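PDB 4XCW: molybdopterin adenylyltransferase, which probably catalyses the ATP-dependent adenylylation of molybdopterin, a step in molybdenum cofactor biosynthesis. Local coordinates for residues Ile132-Pro135 against Ser140-Glu143; Tyr154-Asp157 against Tyr163-Val166. All coordinates share one frame; numbering follows the deposited sequence.

Interaction 1. Residues Ile132-Pro135 against Ser140-Glu143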
loop_
_atom_site.group_PDB
_atom_site.type_symbol
_atom_site.label_atom_id
_atom_site.label_comp_id
_atom_site.label_asym_id
_atom_site.label_seq_id
_atom_site.Cartn_x
_atom_site.Cartn_y
_atom_site.Cartn_z
ATOM N N ILE B 132 15.052 3.391 -5.309
ATOM C CA ILE B 132 14.566 2.516 -4.242
ATOM C C ILE B 132 15.174 2.929 -2.917
ATOM O O ILE B 132 16.386 3.127 -2.838
ATOM C CB ILE B 132 14.929 1.051 -4.497
ATOM C CG1 ILE B 132 14.550 0.637 -5.918
ATOM C CG2 ILE B 132 14.255 0.143 -3.469
ATOM C CD1 ILE B 132 14.996 -0.765 -6.256
ATOM N N ASN B 133 14.345 3.035 -1.879
ATOM C CA ASN B 133 14.831 3.255 -0.513
ATOM C C ASN B 133 15.213 1.935 0.151
ATOM O O ASN B 133 14.377 1.050 0.259
ATOM C CB ASN B 133 13.771 3.934 0.355
ATOM C CG ASN B 133 13.134 5.138 -0.309
ATOM O OD1 ASN B 133 11.918 5.321 -0.229
ATOM N ND2 ASN B 133 13.948 5.981 -0.939
ATOM N N LEU B 134 16.458 1.813 0.611
ATOM C CA LEU B 134 16.939 0.585 1.249
ATOM C C LEU B 134 17.019 0.772 2.766
ATOM O O LEU B 134 16.870 1.891 3.242
ATOM C CB LEU B 134 18.312 0.200 0.689
ATOM C CG LEU B 134 18.398 -0.070 -0.807
ATOM C CD1 LEU B 134 19.822 -0.488 -1.171
ATOM C CD2 LEU B 134 17.371 -1.128 -1.212
ATOM N N PRO B 135 17.248 -0.318 3.535
ATOM C CA PRO B 135 17.378 -0.141 4.985
ATOM C C PRO B 135 18.693 0.524 5.366
ATOM O O PRO B 135 19.448 0.944 4.488
ATOM C CB PRO B 135 17.331 -1.582 5.533
ATOM C CG PRO B 135 16.753 -2.402 4.429
ATOM C CD PRO B 135 17.216 -1.744 3.170
ATOM N N SER B 140 20.536 -5.981 6.823
ATOM C CA SER B 140 19.207 -5.662 6.294
ATOM C C SER B 140 19.253 -5.263 4.819
ATOM O O SER B 140 18.365 -5.621 4.032
ATOM C CB SER B 140 18.564 -4.537 7.110
ATOM O OG SER B 140 18.447 -4.902 8.475
ATOM N N ILE B 141 20.278 -4.503 4.448
ATOM C CA ILE B 141 20.454 -4.097 3.060
ATOM C C ILE B 141 20.619 -5.318 2.155
ATOM O O ILE B 141 20.000 -5.399 1.094
ATOM C CB ILE B 141 21.664 -3.151 2.904
ATOM C CG1 ILE B 141 21.315 -1.766 3.462
ATOM C CG2 ILE B 141 22.083 -3.047 1.432
ATOM C CD1 ILE B 141 22.516 -0.859 3.702
ATOM N N ARG B 142 21.423 -6.286 2.591
ATOM C CA ARG B 142 21.657 -7.479 1.779
ATOM C C ARG B 142 20.374 -8.271 1.555
ATOM O O ARG B 142 20.063 -8.650 0.425
ATOM C CB ARG B 142 22.715 -8.373 2.420
ATOM C CG ARG B 142 24.118 -7.828 2.275
ATOM C CD ARG B 142 25.165 -8.853 2.667
ATOM N NE ARG B 142 26.494 -8.421 2.251
ATOM C CZ ARG B 142 27.310 -7.691 3.003
ATOM N NH1 ARG B 142 26.935 -7.319 4.221
ATOM N NH2 ARG B 142 28.501 -7.337 2.540
ATOM N N GLU B 143 19.632 -8.508 2.633
ATOM C CA GLU B 143 18.377 -9.246 2.552
ATOM C C GLU B 143 17.370 -8.523 1.669
ATOM O O GLU B 143 16.647 -9.150 0.896
ATOM C CB GLU B 143 17.798 -9.467 3.949
ATOM C CG GLU B 143 18.653 -10.385 4.808
ATOM C CD GLU B 143 18.412 -10.201 6.289
ATOM O OE1 GLU B 143 17.989 -9.100 6.700
ATOM O OE2 GLU B 143 18.651 -11.157 7.047
#
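At the strand-to-helix turn where strand 129-134 gives way to helix 138-148, Pro135 meets Ser140 and Ile141 through its ring and its carbonyl group. The ring approaches the helix with three carbons in turn: Pro135 CB lies 3.6 Å from Ser140 CB, Pro135 CG is 3.6 Å from Ser140 O, and Pro135 CD is 4.1 Å from Ile141 CG1. The proline is therefore laid against the first turn of the helix, at Ser140 and Ile141, with an apolar carbon against a peptide oxygen at its centre. Such a strand leading straight into a helix on one face of a mixed sheet belongs to the alpha/beta fold of molybdopterin-binding domains. Ile141 sends CG1 back to the turn because this branch stands opposite its own carbonyl carbon (chi1 -74°), and CG1 reaches 3.4 Å from Pro135 O. The terminal carbon follows, with Ile141 CD1 3.6 Å from Pro135 O. That oxygen accepts a hydrogen bond from Thr75 OG1 on the neighbouring parallel strand 71-75, so its polarity is answered although methylene and methyl groups shield it. Deeper in, Leu134 CD1 touches the other branch, Ile141 CG2, at 4.3 Å, and both side chains also pack on Ile30 of helix 25-37.

Interaction 2. Residues Tyr154-Asp157 against Tyr163-Val166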
loop_
_atom_site.group_PDB
_atom_site.type_symbol
_atom_site.label_atom_id
_atom_site.label_comp_id
_atom_site.label_asym_id
_atom_site.label_seq_id
_atom_site.Cartn_x
_atom_site.Cartn_y
_atom_site.Cartn_z
ATOM N N TYR B 154 14.559 -5.864 -15.421
ATOM C CA TYR B 154 13.416 -5.710 -16.309
ATOM C C TYR B 154 12.789 -4.337 -16.120
ATOM O O TYR B 154 12.389 -3.700 -17.088
ATOM C CB TYR B 154 12.381 -6.797 -16.063
ATOM C CG TYR B 154 11.211 -6.782 -17.024
ATOM C CD1 TYR B 154 11.414 -6.777 -18.397
ATOM C CD2 TYR B 154 9.904 -6.808 -16.552
ATOM C CE1 TYR B 154 10.349 -6.785 -19.273
ATOM C CE2 TYR B 154 8.837 -6.816 -17.418
ATOM C CZ TYR B 154 9.064 -6.801 -18.776
ATOM O OH TYR B 154 8.001 -6.807 -19.638
ATOM N N CYS B 155 12.704 -3.884 -14.868
ATOM C CA CYS B 155 12.155 -2.553 -14.600
ATOM C C CYS B 155 12.972 -1.478 -15.307
ATOM O O CYS B 155 12.420 -0.553 -15.901
ATOM C CB CYS B 155 12.122 -2.254 -13.099
ATOM S SG CYS B 155 11.203 -0.730 -12.685
ATOM N N VAL B 156 14.292 -1.603 -15.229
ATOM C CA VAL B 156 15.184 -0.630 -15.852
ATOM C C VAL B 156 15.043 -0.703 -17.385
ATOM O O VAL B 156 15.073 0.330 -18.061
ATOM C CB VAL B 156 16.649 -0.850 -15.398
ATOM C CG1 VAL B 156 17.629 -0.009 -16.224
ATOM C CG2 VAL B 156 16.784 -0.518 -13.917
ATOM N N ASP B 157 14.843 -1.908 -17.924
ATOM C CA ASP B 157 14.547 -2.062 -19.360
ATOM C C ASP B 157 13.301 -1.275 -19.762
ATOM O O ASP B 157 13.302 -0.559 -20.766
ATOM C CB ASP B 157 14.310 -3.523 -19.753
ATOM C CG ASP B 157 15.535 -4.393 -19.601
ATOM O OD1 ASP B 157 16.652 -3.857 -19.443
ATOM O OD2 ASP B 157 15.364 -5.631 -19.655
ATOM N N TYR B 163 21.091 -1.631 -20.161
ATOM C CA TYR B 163 20.749 -3.043 -20.056
ATOM C C TYR B 163 21.636 -3.792 -19.072
ATOM O O TYR B 163 22.784 -4.111 -19.375
ATOM C CB TYR B 163 20.841 -3.693 -21.433
ATOM C CG TYR B 163 20.253 -5.082 -21.494
ATOM C CD1 TYR B 163 18.910 -5.267 -21.787
ATOM C CD2 TYR B 163 21.041 -6.207 -21.275
ATOM C CE1 TYR B 163 18.363 -6.532 -21.856
ATOM C CE2 TYR B 163 20.499 -7.481 -21.341
ATOM C CZ TYR B 163 19.159 -7.635 -21.633
ATOM O OH TYR B 163 18.606 -8.894 -21.704
ATOM N N MET B 164 21.089 -4.064 -17.892
ATOM C CA MET B 164 21.791 -4.821 -16.869
ATOM C C MET B 164 21.976 -6.273 -17.265
ATOM O O MET B 164 21.034 -6.928 -17.713
ATOM C CB MET B 164 21.030 -4.758 -15.552
ATOM C CG MET B 164 21.101 -3.430 -14.854
ATOM S SD MET B 164 20.015 -3.451 -13.423
ATOM C CE MET B 164 20.419 -1.866 -12.703
ATOM N N GLN B 165 23.193 -6.772 -17.081
ATOM C CA GLN B 165 23.483 -8.177 -17.303
ATOM C C GLN B 165 23.840 -8.834 -15.978
ATOM O O GLN B 165 24.849 -8.517 -15.347
ATOM C CB GLN B 165 24.597 -8.338 -18.329
ATOM C CG GLN B 165 24.337 -7.527 -19.580
ATOM C CD GLN B 165 24.815 -8.210 -20.837
ATOM O OE1 GLN B 165 25.190 -9.383 -20.819
ATOM N NE2 GLN B 165 24.801 -7.480 -21.944
ATOM N N VAL B 166 22.975 -9.748 -15.565
ATOM C CA VAL B 166 23.017 -10.344 -14.240
ATOM C C VAL B 166 24.110 -11.396 -14.082
ATOM O O VAL B 166 24.350 -12.190 -14.986
ATOM C CB VAL B 166 21.654 -10.971 -13.931
ATOM C CG1 VAL B 166 21.623 -11.545 -12.538
ATOM C CG2 VAL B 166 20.585 -9.914 -14.098
HETATM O O HOH W 1 18.477 -3.290 -17.287
#
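The carboxylate of Asp157 and the phenol ring of Tyr163 lie almost parallel, their planes only 6° apart. They are not stacked squarely: the carboxylate is displaced past the CD1-CE1 side of the ring and stepped out of its plane, an oblique approach in which each oxygen has its own ring carbon. Asp157 OD1 comes to 3.5 Å from Tyr163 CD1, while Asp157 OD2 is 3.8 Å from Tyr163 CE1. The two side chains reach this position from different rotations, the Asp157 CG standing across from its carbonyl carbon (chi1 -65°) and the Tyr163 CG across from its backbone N (chi1 -169°), which swings the ring back to the helix.

Arg175 binds this pair together: its NE makes a salt bridge with Asp157 OD2, and its guanidinium group forms a cation-pi contact with Tyr163. Its positive charge would probably favour the ionised carboxylate, and with both oxygens engaged, the group's rotation is probably restricted. A water can link the other oxygen to the loop: it lies 2.9 Å from Asp157 OD1 and 2.8 Å from Met164 N, whose N-H it accepts.

Beside the polar contact Val156 and Met164 meet across a single apolar contact, Val156 CG2 to Met164 CE at 4.1 Å. Their side chains cross at about a right angle, the methionine extended beyond CG so that its terminal methyl arrives at the valine. On another part of the helix, Tyr154 and Cys155 pack on Thr115 and Leu118 of the second subunit. The arrangement is that of a helix followed by a returning loop: the chain leaves helix 152-158, the last in the fold, and doubles back alongside it, with Asp157, a water and Arg175 linking the two.

In the fold
Both contacts join a helix to a neighbouring part of the chain and occur in series, helix 138-148 of interaction 1 being followed directly by helix 152-158 of interaction 2. Their centres are 19 Å apart. Both are partly buried, each with two buried residues among four, but only interaction 2 includes an exposed one, Tyr163, and it is the more superficial: its centre lies 14 Å from that of the chain, against 7 Å. Interaction 1 packs a helix on the end of a strand and the proline after it, mostly through carbon contacts that include a carbonyl oxygen. Interaction 2 fixes a helix to irregular chain; its polar half combines the Asp157 carboxylate with Arg175 and a possible water link, with an apolar pair beside it.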